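Long-range contacts in SusD family protein (Bacteroides uniformis, PDB 7KV1), which probably binds beta-glucan at the cell surface of a gut Bacteroides, as a surface glycan-binding protein of the SusD family: residues Ala103-Thr114 and Ile510-Asp518; Thr450-Arg458 and Arg474-Asn485. All blocks are in the same frame, centred on the assembly; numbering follows the deposited sequence.

Overall arrangement
Contact 1 brings together parts of the chain almost 400 residues apart, joining the start of helix 110-129 to the segment that leads into helix 514-519; contact 2 is local, helix 451-461 meeting the loop that follows helix 468-474, and is nested inside the loop that contact 1 closes. They share no element, and their centres lie 31 Å apart. Neither is wholly core or wholly surface: both are partly buried, at about 20 Å from the centre of the chain. Contact 1 mixes an indole face and a proline with backbone carbonyls and bridging waters. Contact 2 relies on one carboxylate oxygen, with a leucine and a pair of neighbouring arginines deeper in.

Contact 1 (Ala103-Thr114 and Ile510-Asp518); sequences ANENNTLGSLWT and IPIAQGELD
Trp113 offers one face of its indole to two side chains from 510-518. Glu516 CG lies over the five-membered ring, 3.9 Å from its centroid, while Ile512 CG2 sits over the six-membered ring, each a CH-pi contact. The tryptophan and glutamate side chains run past each other in opposite directions, with carboxylate and ring planes 32° apart. Having CG anti to the backbone N (chi1 177°) carries the indole out from helix 110-129 to where Ile512 and Glu516 cover its face. An alanine in place of Trp113 is likely to leave Ile512 CG2 and the methylene of Glu516 without the surface they rest on, opening a gap beside them. Glu516 OE2 also receives two waters: one donates to Gly110 O as well, the other meets Thr114 OG1.

Thr108 holds the extended lead-in to helix 514-519. Its OG1 donates to Pro511 O at 2.7 Å, in the carbonyl plane and on a lone pair; chi1 of -166° sets the hydroxyl there and places CG2 4.0 Å from Ala513 CA. Nearby, Ile510 CD1 packs against Leu109 CB, the two side chains crossing at about a right angle. The proline ring fits against the backbone of Asn104, with Pro511 CD 3.7 Å from Ala103 CB. Asn104 OD1 in turn accepts from Asn106 N, an Asx turn within the type I turn that presents Glu105 O to Gln514 N (2.9 Å), in the first turn of helix 514-519.

Around this junction, helix 93-99 backs Ala103 and Leu109, and Phe163 meets the Trp113 ring edge-to-face. Ile510 packs on Tyr162 and Phe163, which places segment 510-518 on the end of helix 138-162, beside the start of helix 110-129.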
ATOM      1  N   ALA A 103       9.344 -10.674  15.164  1.00 19.47           N
ATOM      2  CA  ALA A 103      10.064  -9.382  15.171  1.00 19.01           C
ATOM      3  C   ALA A 103      10.354  -8.999  16.620  1.00 20.46           C
ATOM      4  O   ALA A 103       9.695  -9.486  17.526  1.00 23.31           O
ATOM      5  CB  ALA A 103       9.265  -8.317  14.455  1.00 19.48           C
ATOM      6  N   ASN A 104      11.257  -8.065  16.814  1.00 22.32           N
ATOM      7  CA  ASN A 104      11.576  -7.520  18.147  1.00 21.97           C
ATOM      8  C   ASN A 104      12.084  -6.102  17.943  1.00 19.72           C
ATOM      9  O   ASN A 104      12.151  -5.630  16.782  1.00 18.08           O
ATOM     10  CB  ASN A 104      12.551  -8.416  18.928  1.00 20.53           C
ATOM     11  CG  ASN A 104      13.892  -8.625  18.258  1.00 20.54           C
ATOM     12  OD1 ASN A 104      14.519  -7.704  17.756  1.00 21.37           O
ATOM     13  ND2 ASN A 104      14.363  -9.851  18.289  1.00 22.68           N
ATOM     14  N   GLU A 105      12.466  -5.461  19.034  1.00 20.53           N
ATOM     15  CA  GLU A 105      12.873  -4.034  19.024  1.00 22.37           C
ATOM     16  C   GLU A 105      14.160  -3.865  18.219  1.00 21.79           C
ATOM     17  O   GLU A 105      14.439  -2.727  17.834  1.00 20.80           O
ATOM     18  CB  GLU A 105      13.014  -3.509  20.454  1.00 26.98           C
ATOM     19  CG  GLU A 105      14.174  -4.119  21.236  1.00 29.10           C
ATOM     20  CD  GLU A 105      13.892  -5.410  21.980  1.00 37.11           C
ATOM     21  OE1 GLU A 105      12.941  -6.144  21.585  1.00 40.59           O
ATOM     22  OE2 GLU A 105      14.624  -5.678  22.978  1.00 45.38           O
ATOM     23  N   ASN A 106      14.906  -4.934  17.902  1.00 21.34           N
ATOM     24  CA  ASN A 106      16.118  -4.775  17.047  1.00 22.74           C
ATOM     25  C   ASN A 106      15.828  -5.231  15.601  1.00 23.48           C
ATOM     26  O   ASN A 106      16.761  -5.191  14.762  1.00 23.69           O
ATOM     27  CB  ASN A 106      17.342  -5.489  17.662  1.00 24.73           C
ATOM     28  CG  ASN A 106      17.651  -5.041  19.080  1.00 26.96           C
ATOM     29  OD1 ASN A 106      17.688  -5.845  20.001  1.00 30.10           O
ATOM     30  ND2 ASN A 106      17.717  -3.754  19.309  1.00 27.10           N
ATOM     31  N   ASN A 107      14.618  -5.717  15.304  1.00 21.50           N
ATOM     32  CA  ASN A 107      14.308  -6.413  14.023  1.00 22.10           C
ATOM     33  C   ASN A 107      12.860  -6.078  13.641  1.00 22.73           C
ATOM     34  O   ASN A 107      11.957  -6.909  13.871  1.00 22.95           O
ATOM     35  CB  ASN A 107      14.529  -7.923  14.121  1.00 21.75           C
ATOM     36  CG  ASN A 107      15.992  -8.293  14.225  1.00 25.36           C
ATOM     37  OD1 ASN A 107      16.701  -8.280  13.225  1.00 29.22           O
ATOM     38  ND2 ASN A 107      16.452  -8.569  15.432  1.00 23.00           N
ATOM     39  N   THR A 108      12.659  -4.881  13.112  1.00 23.35           N
ATOM     40  CA  THR A 108      11.326  -4.313  12.802  1.00 21.63           C
ATOM     41  C   THR A 108      11.477  -3.346  11.621  1.00 21.52           C
ATOM     42  O   THR A 108      12.519  -3.387  10.936  1.00 22.96           O
ATOM     43  CB  THR A 108      10.748  -3.727  14.090  1.00 22.46           C
ATOM     44  OG1 THR A 108       9.356  -3.477  13.871  1.00 22.37           O
ATOM     45  CG2 THR A 108      11.486  -2.474  14.507  1.00 22.22           C
ATOM     46  N   LEU A 109      10.471  -2.530  11.343  1.00 22.14           N
ATOM     47  CA  LEU A 109      10.496  -1.541  10.232  1.00 22.49           C
ATOM     48  C   LEU A 109      10.753  -0.127  10.784  1.00 23.19           C
ATOM     49  O   LEU A 109       9.989   0.790  10.498  1.00 22.14           O
ATOM     50  CB  LEU A 109       9.176  -1.679   9.488  1.00 21.64           C
ATOM     51  CG  LEU A 109       8.980  -3.004   8.756  1.00 23.35           C
ATOM     52  CD1 LEU A 109       7.656  -3.022   8.041  1.00 24.94           C
ATOM     53  CD2 LEU A 109      10.100  -3.258   7.757  1.00 23.59           C
ATOM     54  N   GLY A 110      11.848   0.058  11.512  1.00 24.67           N
ATOM     55  CA  GLY A 110      12.224   1.357  12.110  1.00 23.66           C
ATOM     56  C   GLY A 110      12.310   2.472  11.086  1.00 22.32           C
ATOM     57  O   GLY A 110      11.934   3.614  11.404  1.00 23.12           O
ATOM     58  N   SER A 111      12.796   2.176   9.878  1.00 23.37           N
ATOM     59  CA  SER A 111      12.990   3.192   8.815  1.00 25.24           C
ATOM     60  C   SER A 111      11.638   3.791   8.407  1.00 23.51           C
ATOM     61  O   SER A 111      11.578   5.004   8.131  1.00 22.57           O
ATOM     62  CB  SER A 111      13.751   2.612   7.632  1.00 25.70           C
ATOM     63  OG  SER A 111      12.965   1.620   7.036  1.00 27.97           O
ATOM     64  N   LEU A 112      10.570   2.990   8.418  1.00 24.21           N
ATOM     65  CA  LEU A 112       9.216   3.441   8.026  1.00 24.84           C
ATOM     66  C   LEU A 112       8.737   4.479   9.040  1.00 23.46           C
ATOM     67  O   LEU A 112       8.154   5.491   8.622  1.00 24.83           O
ATOM     68  CB  LEU A 112       8.286   2.218   7.968  1.00 27.38           C
ATOM     69  CG  LEU A 112       7.300   2.172   6.824  1.00 29.13           C
ATOM     70  CD1 LEU A 112       8.033   2.280   5.489  1.00 31.38           C
ATOM     71  CD2 LEU A 112       6.451   0.905   6.893  1.00 29.36           C
ATOM     72  N   TRP A 113       9.026   4.264  10.320  1.00 21.61           N
ATOM     73  CA  TRP A 113       8.754   5.236  11.407  1.00 23.40           C
ATOM     74  C   TRP A 113       9.476   6.564  11.117  1.00 20.96           C
ATOM     75  O   TRP A 113       8.823   7.609  11.093  1.00 22.84           O
ATOM     76  CB  TRP A 113       9.145   4.612  12.746  1.00 23.35           C
ATOM     77  CG  TRP A 113       9.003   5.480  13.968  1.00 22.24           C
ATOM     78  CD1 TRP A 113       9.758   6.563  14.312  1.00 22.48           C
ATOM     79  CD2 TRP A 113       8.176   5.196  15.113  1.00 21.50           C
ATOM     80  NE1 TRP A 113       9.436   6.992  15.577  1.00 23.07           N
ATOM     81  CE2 TRP A 113       8.446   6.184  16.075  1.00 21.98           C
ATOM     82  CE3 TRP A 113       7.220   4.211  15.389  1.00 23.28           C
ATOM     83  CZ2 TRP A 113       7.789   6.226  17.294  1.00 22.19           C
ATOM     84  CZ3 TRP A 113       6.565   4.256  16.598  1.00 22.13           C
ATOM     85  CH2 TRP A 113       6.857   5.248  17.533  1.00 22.26           C
ATOM     86  N   THR A 114      10.766   6.524  10.817  1.00 24.05           N
ATOM     87  CA  THR A 114      11.565   7.730  10.493  1.00 24.49           C
ATOM     88  C   THR A 114      10.986   8.415   9.244  1.00 23.78           C
ATOM     89  O   THR A 114      10.756   9.627   9.299  1.00 22.91           O
ATOM     90  CB  THR A 114      13.051   7.390  10.346  1.00 26.43           C
ATOM     91  OG1 THR A 114      13.378   6.715  11.553  1.00 26.52           O
ATOM     92  CG2 THR A 114      13.894   8.634  10.159  1.00 28.02           C
ATOM     93  N   ILE A 510       3.456  -4.117  15.154  1.00 19.34           N
ATOM     94  CA  ILE A 510       4.855  -4.627  15.172  1.00 19.01           C
ATOM     95  C   ILE A 510       5.649  -3.856  16.230  1.00 19.01           C
ATOM     96  O   ILE A 510       5.277  -2.766  16.660  1.00 17.75           O
ATOM     97  CB  ILE A 510       5.472  -4.560  13.761  1.00 19.07           C
ATOM     98  CG1 ILE A 510       5.717  -3.114  13.340  1.00 19.13           C
ATOM     99  CG2 ILE A 510       4.583  -5.315  12.786  1.00 19.81           C
ATOM    100  CD1 ILE A 510       6.407  -2.961  12.030  1.00 19.29           C
ATOM    101  N   PRO A 511       6.797  -4.398  16.675  1.00 20.51           N
ATOM    102  CA  PRO A 511       7.653  -3.686  17.633  1.00 19.67           C
ATOM    103  C   PRO A 511       8.098  -2.285  17.164  1.00 18.03           C
ATOM    104  O   PRO A 511       8.446  -2.089  16.010  1.00 18.58           O
ATOM    105  CB  PRO A 511       8.864  -4.631  17.769  1.00 19.47           C
ATOM    106  CG  PRO A 511       8.299  -5.986  17.412  1.00 20.13           C
ATOM    107  CD  PRO A 511       7.336  -5.695  16.276  1.00 19.59           C
ATOM    108  N   ILE A 512       8.141  -1.347  18.108  1.00 17.03           N
ATOM    109  CA  ILE A 512       8.818  -0.031  17.954  1.00 18.41           C
ATOM    110  C   ILE A 512      10.326  -0.297  18.085  1.00 20.06           C
ATOM    111  O   ILE A 512      10.718  -1.142  18.943  1.00 19.61           O
ATOM    112  CB  ILE A 512       8.270   0.950  18.995  1.00 19.34           C
ATOM    113  CG1 ILE A 512       6.751   1.150  18.820  1.00 19.84           C
ATOM    114  CG2 ILE A 512       9.001   2.268  18.948  1.00 19.01           C
ATOM    115  CD1 ILE A 512       6.101   1.904  19.972  1.00 21.61           C
ATOM    116  N   ALA A 513      11.137   0.377  17.271  1.00 20.39           N
ATOM    117  CA  ALA A 513      12.602   0.179  17.223  1.00 21.75           C
ATOM    118  C   ALA A 513      13.224   0.653  18.541  1.00 24.63           C
ATOM    119  O   ALA A 513      12.810   1.689  19.086  1.00 22.68           O
ATOM    120  CB  ALA A 513      13.208   0.861  16.031  1.00 22.55           C
ATOM    121  N   GLN A 514      14.195  -0.102  19.050  1.00 28.57           N
ATOM    122  CA  GLN A 514      14.825   0.172  20.369  1.00 29.00           C
ATOM    123  C   GLN A 514      15.331   1.623  20.411  1.00 28.59           C
ATOM    124  O   GLN A 514      15.173   2.256  21.451  1.00 27.95           O
ATOM    125  CB  GLN A 514      15.939  -0.836  20.647  1.00 32.26           C
ATOM    126  CG  GLN A 514      16.362  -0.838  22.112  1.00 38.82           C
ATOM    127  CD  GLN A 514      17.654  -1.588  22.318  1.00 43.39           C
ATOM    128  OE1 GLN A 514      18.735  -1.003  22.274  1.00 59.06           O
ATOM    129  NE2 GLN A 514      17.550  -2.893  22.501  1.00 40.11           N
ATOM    130  N   GLY A 515      15.870   2.140  19.312  1.00 30.27           N
ATOM    131  CA  GLY A 515      16.341   3.534  19.169  1.00 29.41           C
ATOM    132  C   GLY A 515      15.290   4.565  19.561  1.00 32.26           C
ATOM    133  O   GLY A 515      15.650   5.576  20.219  1.00 28.92           O
ATOM    134  N   GLU A 516      14.021   4.344  19.190  1.00 27.83           N
ATOM    135  CA  GLU A 516      12.909   5.273  19.524  1.00 26.07           C
ATOM    136  C   GLU A 516      12.652   5.235  21.029  1.00 25.37           C
ATOM    137  O   GLU A 516      12.464   6.304  21.619  1.00 25.40           O
ATOM    138  CB  GLU A 516      11.664   4.890  18.730  1.00 26.95           C
ATOM    139  CG  GLU A 516      11.927   4.876  17.255  1.00 28.19           C
ATOM    140  CD  GLU A 516      12.343   6.232  16.726  1.00 30.31           C
ATOM    141  OE1 GLU A 516      12.039   7.251  17.399  1.00 32.25           O
ATOM    142  OE2 GLU A 516      12.902   6.274  15.628  1.00 32.33           O
ATOM    143  N   LEU A 517      12.664   4.038  21.620  1.00 24.66           N
ATOM    144  CA  LEU A 517      12.481   3.848  23.076  1.00 27.34           C
ATOM    145  C   LEU A 517      13.620   4.568  23.809  1.00 28.75           C
ATOM    146  O   LEU A 517      13.334   5.210  24.830  1.00 28.08           O
ATOM    147  CB  LEU A 517      12.453   2.358  23.424  1.00 25.65           C
ATOM    148  CG  LEU A 517      11.424   1.494  22.691  1.00 23.76           C
ATOM    149  CD1 LEU A 517      11.496   0.076  23.231  1.00 24.99           C
ATOM    150  CD2 LEU A 517      10.007   2.033  22.845  1.00 24.21           C
ATOM    151  N   ASP A 518      14.849   4.446  23.311  1.00 31.27           N
ATOM    152  CA  ASP A 518      16.067   5.074  23.897  1.00 34.33           C
ATOM    153  C   ASP A 518      15.961   6.605  23.789  1.00 34.43           C
ATOM    154  O   ASP A 518      16.322   7.249  24.774  1.00 36.34           O
ATOM    155  CB  ASP A 518      17.361   4.525  23.278  1.00 37.69           C
ATOM    156  CG  ASP A 518      17.706   3.065  23.596  1.00 41.14           C
ATOM    157  OD1 ASP A 518      17.224   2.500  24.611  1.00 40.49           O
ATOM    158  OD2 ASP A 518      18.462   2.478  22.804  1.00 51.43           O
TER
HETATM  159  O   HOH W   1      12.407   3.993  14.092  1.00 23.77           O
HETATM  160  O   HOH W   2      13.296   8.039  13.793  1.00 28.68           O

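Contact 2 (Thr450-Arg458 and Arg474-Asn485); sequences TVDDVLTER and RAEGISGASASN
Asp452 OD1 takes three hydrogen bonds from the loop 474-485. Ser482 N reaches it at 2.8 Å from well above the carboxylate plane, Ser482 OG comes in on the syn side but tilted out of that plane, and Asn485 ND2 donates almost straight, at 178°, though it too stands out of the carboxylate plane. The same ND2 gives its second hydrogen to Thr456 OG1 at 2.9 Å, and both acceptors lie close to the amide plane, so the Asn485 amide is clamped between two residues one helical turn apart. Asp452 has CG anti to its own nitrogen (chi1 -163°), which swings the carboxylate out toward Ser482. A water further links Asp452 N to Gly480 O.

Beneath this polar layer, Leu455 points into the loop: CD1 rests 3.8 Å from Ala481 CB, with Ile478 CD1 and Ala475 CB farther off, and CB lies against the Asn485 amide. Val451 CG1 meets Ile478 CG2 one turn earlier.

The helix itself begins with a capping box, Thr450 OG1 accepting from Asp453 N and Asp453 OD2 from Thr450 N, while a type I turn from Ile478 to Ala481 bends the loop back onto that first turn. Both elements belong to the SusD-family part of the chain.

Deeper in, Arg474 NH2 lies over one face of the Arg458 guanidinium, offset toward its rim and 3.5 Å from Arg458 NE, the two planes perpendicular. Asp471 probably offsets the like charges, since it forms salt bridges with both arginines; Glu417 and Glu410 of helix 408-420 hold Arg474 and Arg458 respectively.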
ATOM      1  N   THR A 450     -21.319 -12.333  -2.110  1.00 21.11           N
ATOM      2  CA  THR A 450     -21.204 -12.282  -0.645  1.00 21.23           C
ATOM      3  C   THR A 450     -19.928 -11.521  -0.259  1.00 19.61           C
ATOM      4  O   THR A 450     -19.038 -11.312  -1.106  1.00 18.22           O
ATOM      5  CB  THR A 450     -21.113 -13.683  -0.024  1.00 22.78           C
ATOM      6  OG1 THR A 450     -19.835 -14.170  -0.421  1.00 21.80           O
ATOM      7  CG2 THR A 450     -22.234 -14.615  -0.448  1.00 24.55           C
ATOM      8  N   VAL A 451     -19.827 -11.110   0.998  1.00 19.45           N
ATOM      9  CA  VAL A 451     -18.619 -10.370   1.453  1.00 22.21           C
ATOM     10  C   VAL A 451     -17.374 -11.255   1.266  1.00 21.29           C
ATOM     11  O   VAL A 451     -16.335 -10.708   0.828  1.00 20.25           O
ATOM     12  CB  VAL A 451     -18.756  -9.854   2.888  1.00 24.01           C
ATOM     13  CG1 VAL A 451     -17.505  -9.098   3.302  1.00 27.85           C
ATOM     14  CG2 VAL A 451     -19.950  -8.941   2.983  1.00 30.13           C
ATOM     15  N   ASP A 452     -17.477 -12.569   1.474  1.00 21.22           N
ATOM     16  CA  ASP A 452     -16.325 -13.489   1.267  1.00 20.44           C
ATOM     17  C   ASP A 452     -15.874 -13.489  -0.196  1.00 21.32           C
ATOM     18  O   ASP A 452     -14.654 -13.479  -0.438  1.00 15.90           O
ATOM     19  CB  ASP A 452     -16.586 -14.920   1.713  1.00 24.58           C
ATOM     20  CG  ASP A 452     -15.242 -15.660   1.851  1.00 27.19           C
ATOM     21  OD1 ASP A 452     -14.335 -15.183   2.595  1.00 24.72           O
ATOM     22  OD2 ASP A 452     -15.077 -16.628   1.151  1.00 26.49           O
ATOM     23  N   ASP A 453     -16.809 -13.439  -1.149  1.00 19.69           N
ATOM     24  CA  ASP A 453     -16.459 -13.325  -2.588  1.00 19.70           C
ATOM     25  C   ASP A 453     -15.611 -12.063  -2.810  1.00 18.47           C
ATOM     26  O   ASP A 453     -14.674 -12.129  -3.621  1.00 18.69           O
ATOM     27  CB  ASP A 453     -17.704 -13.261  -3.484  1.00 21.38           C
ATOM     28  CG  ASP A 453     -18.562 -14.521  -3.473  1.00 26.55           C
ATOM     29  OD1 ASP A 453     -17.961 -15.623  -3.382  1.00 25.51           O
ATOM     30  OD2 ASP A 453     -19.847 -14.392  -3.559  1.00 26.71           O
ATOM     31  N   VAL A 454     -15.997 -10.930  -2.214  1.00 17.11           N
ATOM     32  CA  VAL A 454     -15.244  -9.653  -2.386  1.00 16.96           C
ATOM     33  C   VAL A 454     -13.830  -9.855  -1.821  1.00 16.83           C
ATOM     34  O   VAL A 454     -12.860  -9.523  -2.509  1.00 19.08           O
ATOM     35  CB  VAL A 454     -15.955  -8.455  -1.755  1.00 16.99           C
ATOM     36  CG1 VAL A 454     -15.190  -7.160  -2.013  1.00 17.22           C
ATOM     37  CG2 VAL A 454     -17.390  -8.354  -2.231  1.00 19.52           C
ATOM     38  N   LEU A 455     -13.683 -10.407  -0.616  1.00 18.35           N
ATOM     39  CA  LEU A 455     -12.328 -10.626  -0.048  1.00 17.98           C
ATOM     40  C   LEU A 455     -11.515 -11.538  -0.975  1.00 19.23           C
ATOM     41  O   LEU A 455     -10.274 -11.311  -1.158  1.00 18.25           O
ATOM     42  CB  LEU A 455     -12.470 -11.200   1.369  1.00 19.72           C
ATOM     43  CG  LEU A 455     -13.238 -10.328   2.352  1.00 18.73           C
ATOM     44  CD1 LEU A 455     -13.289 -11.019   3.685  1.00 19.84           C
ATOM     45  CD2 LEU A 455     -12.612  -8.929   2.478  1.00 19.10           C
ATOM     46  N   THR A 456     -12.126 -12.573  -1.548  1.00 17.85           N
ATOM     47  CA  THR A 456     -11.390 -13.471  -2.478  1.00 18.98           C
ATOM     48  C   THR A 456     -10.955 -12.676  -3.702  1.00 19.14           C
ATOM     49  O   THR A 456      -9.798 -12.832  -4.128  1.00 23.64           O
ATOM     50  CB  THR A 456     -12.221 -14.705  -2.851  1.00 21.48           C
ATOM     51  OG1 THR A 456     -12.370 -15.424  -1.629  1.00 21.36           O
ATOM     52  CG2 THR A 456     -11.579 -15.541  -3.944  1.00 19.91           C
ATOM     53  N   GLU A 457     -11.837 -11.854  -4.256  1.00 18.43           N
ATOM     54  CA  GLU A 457     -11.530 -11.050  -5.456  1.00 19.13           C
ATOM     55  C   GLU A 457     -10.383 -10.063  -5.185  1.00 17.95           C
ATOM     56  O   GLU A 457      -9.507  -9.906  -6.060  1.00 16.32           O
ATOM     57  CB  GLU A 457     -12.769 -10.339  -5.985  1.00 19.22           C
ATOM     58  CG  GLU A 457     -12.668 -10.035  -7.451  1.00 21.01           C
ATOM     59  CD  GLU A 457     -12.644 -11.260  -8.353  1.00 22.89           C
ATOM     60  OE1 GLU A 457     -13.382 -12.222  -8.045  1.00 22.36           O
ATOM     61  OE2 GLU A 457     -11.885 -11.233  -9.369  1.00 23.48           O
ATOM     62  N   ARG A 458     -10.328  -9.488  -3.991  1.00 16.68           N
ATOM     63  CA  ARG A 458      -9.229  -8.607  -3.568  1.00 19.07           C
ATOM     64  C   ARG A 458      -7.911  -9.390  -3.620  1.00 18.28           C
ATOM     65  O   ARG A 458      -6.914  -8.808  -4.011  1.00 17.56           O
ATOM     66  CB  ARG A 458      -9.497  -8.030  -2.165  1.00 18.77           C
ATOM     67  CG  ARG A 458     -10.636  -7.025  -2.107  1.00 19.07           C
ATOM     68  CD  ARG A 458     -10.866  -6.556  -0.689  1.00 17.54           C
ATOM     69  NE  ARG A 458      -9.793  -5.654  -0.351  1.00 18.08           N
ATOM     70  CZ  ARG A 458      -9.806  -4.340  -0.587  1.00 20.55           C
ATOM     71  NH1 ARG A 458     -10.861  -3.766  -1.118  1.00 20.91           N
ATOM     72  NH2 ARG A 458      -8.766  -3.595  -0.298  1.00 19.26           N
ATOM     73  N   ARG A 474      -7.966  -7.227   9.031  1.00 16.80           N
ATOM     74  CA  ARG A 474      -9.250  -6.521   9.258  1.00 16.73           C
ATOM     75  C   ARG A 474     -10.400  -7.528   9.211  1.00 18.72           C
ATOM     76  O   ARG A 474     -11.460  -7.254   9.860  1.00 17.92           O
ATOM     77  CB  ARG A 474      -9.392  -5.366   8.275  1.00 17.00           C
ATOM     78  CG  ARG A 474      -9.762  -5.758   6.853  1.00 17.50           C
ATOM     79  CD  ARG A 474      -9.673  -4.538   5.951  1.00 16.36           C
ATOM     80  NE  ARG A 474      -9.957  -4.885   4.577  1.00 18.22           N
ATOM     81  CZ  ARG A 474     -11.188  -5.106   4.084  1.00 17.74           C
ATOM     82  NH1 ARG A 474     -12.251  -5.024   4.868  1.00 17.37           N
ATOM     83  NH2 ARG A 474     -11.344  -5.393   2.801  1.00 19.29           N
ATOM     84  N   ALA A 475     -10.218  -8.618   8.453  1.00 18.10           N
ATOM     85  CA  ALA A 475     -11.227  -9.684   8.248  1.00 19.65           C
ATOM     86  C   ALA A 475     -11.494 -10.422   9.557  1.00 19.74           C
ATOM     87  O   ALA A 475     -12.550 -11.035   9.654  1.00 19.86           O
ATOM     88  CB  ALA A 475     -10.843 -10.651   7.154  1.00 18.76           C
ATOM     89  N   GLU A 476     -10.640 -10.275  10.559  1.00 19.35           N
ATOM     90  CA  GLU A 476     -10.943 -10.759  11.928  1.00 21.53           C
ATOM     91  C   GLU A 476     -12.253 -10.129  12.442  1.00 22.35           C
ATOM     92  O   GLU A 476     -12.898 -10.754  13.296  1.00 24.60           O
ATOM     93  CB  GLU A 476      -9.754 -10.546  12.865  1.00 22.17           C
ATOM     94  CG  GLU A 476      -8.561 -11.410  12.497  1.00 24.83           C
ATOM     95  CD  GLU A 476      -8.814 -12.901  12.658  1.00 28.46           C
ATOM     96  OE1 GLU A 476      -9.471 -13.274  13.643  1.00 31.67           O
ATOM     97  OE2 GLU A 476      -8.418 -13.674  11.774  1.00 26.64           O
ATOM     98  N   GLY A 477     -12.622  -8.937  11.980  1.00 21.48           N
ATOM     99  CA  GLY A 477     -13.827  -8.245  12.428  1.00 21.66           C
ATOM    100  C   GLY A 477     -14.956  -8.420  11.424  1.00 23.65           C
ATOM    101  O   GLY A 477     -15.981  -7.767  11.629  1.00 24.86           O
ATOM    102  N   ILE A 478     -14.816  -9.280  10.409  1.00 21.92           N
ATOM    103  CA  ILE A 478     -15.831  -9.404   9.319  1.00 22.90           C
ATOM    104  C   ILE A 478     -16.574 -10.732   9.463  1.00 24.79           C
ATOM    105  O   ILE A 478     -15.993 -11.798   9.158  1.00 21.94           O
ATOM    106  CB  ILE A 478     -15.205  -9.285   7.924  1.00 22.83           C
ATOM    107  CG1 ILE A 478     -14.489  -7.945   7.760  1.00 23.29           C
ATOM    108  CG2 ILE A 478     -16.284  -9.530   6.866  1.00 22.77           C
ATOM    109  CD1 ILE A 478     -13.795  -7.798   6.441  1.00 22.78           C
ATOM    110  N   SER A 479     -17.856 -10.635   9.820  1.00 23.89           N
ATOM    111  CA  SER A 479     -18.753 -11.784  10.095  1.00 29.49           C
ATOM    112  C   SER A 479     -18.732 -12.872   8.997  1.00 28.06           C
ATOM    113  O   SER A 479     -18.546 -14.086   9.313  1.00 32.47           O
ATOM    114  CB  SER A 479     -20.150 -11.271  10.348  1.00 27.83           C
ATOM    115  OG  SER A 479     -20.820 -12.301  10.998  1.00 37.58           O
ATOM    116  N   GLY A 480     -18.918 -12.524   7.745  1.00 28.29           N
ATOM    117  CA  GLY A 480     -18.985 -13.589   6.715  1.00 29.53           C
ATOM    118  C   GLY A 480     -17.649 -13.914   6.044  1.00 27.21           C
ATOM    119  O   GLY A 480     -17.692 -14.501   4.952  1.00 25.88           O
ATOM    120  N   ALA A 481     -16.501 -13.592   6.646  1.00 24.39           N
ATOM    121  CA  ALA A 481     -15.178 -13.943   6.074  1.00 23.14           C
ATOM    122  C   ALA A 481     -14.948 -15.448   6.261  1.00 25.42           C
ATOM    123  O   ALA A 481     -15.095 -15.908   7.375  1.00 26.09           O
ATOM    124  CB  ALA A 481     -14.059 -13.152   6.710  1.00 22.06           C
ATOM    125  N   SER A 482     -14.513 -16.161   5.224  1.00 23.72           N
ATOM    126  CA  SER A 482     -14.129 -17.595   5.319  1.00 24.96           C
ATOM    127  C   SER A 482     -12.714 -17.700   5.911  1.00 25.20           C
ATOM    128  O   SER A 482     -11.954 -16.672   5.938  1.00 21.65           O
ATOM    129  CB  SER A 482     -14.152 -18.239   3.986  1.00 24.13           C
ATOM    130  OG  SER A 482     -13.075 -17.709   3.221  1.00 27.38           O
ATOM    131  N   ALA A 483     -12.330 -18.917   6.264  1.00 22.38           N
ATOM    132  CA  ALA A 483     -11.054 -19.208   6.945  1.00 24.24           C
ATOM    133  C   ALA A 483      -9.883 -18.747   6.060  1.00 22.74           C
ATOM    134  O   ALA A 483      -8.920 -18.170   6.600  1.00 25.15           O
ATOM    135  CB  ALA A 483     -10.997 -20.668   7.322  1.00 24.29           C
ATOM    136  N   SER A 484      -9.978 -18.931   4.746  1.00 20.57           N
ATOM    137  CA  SER A 484      -8.888 -18.612   3.795  1.00 22.86           C
ATOM    138  C   SER A 484      -8.703 -17.086   3.700  1.00 20.56           C
ATOM    139  O   SER A 484      -7.666 -16.663   3.195  1.00 21.57           O
ATOM    140  CB  SER A 484      -9.162 -19.258   2.450  1.00 25.50           C
ATOM    141  OG  SER A 484     -10.245 -18.609   1.803  1.00 31.05           O
ATOM    142  N   ASN A 485      -9.637 -16.284   4.234  1.00 17.77           N
ATOM    143  CA  ASN A 485      -9.641 -14.807   4.076  1.00 17.87           C
ATOM    144  C   ASN A 485      -9.476 -14.139   5.441  1.00 18.85           C
ATOM    145  O   ASN A 485      -9.592 -12.896   5.496  1.00 19.78           O
ATOM    146  CB  ASN A 485     -10.883 -14.384   3.299  1.00 18.84           C
ATOM    147  CG  ASN A 485     -10.721 -14.634   1.812  1.00 17.85           C
ATOM    148  OD1 ASN A 485      -9.616 -14.525   1.267  1.00 18.77           O
ATOM    149  ND2 ASN A 485     -11.802 -14.971   1.147  1.00 18.32           N
TER
HETATM  150  O   HOH W   3     -19.533 -14.122   3.155  1.00 21.88           O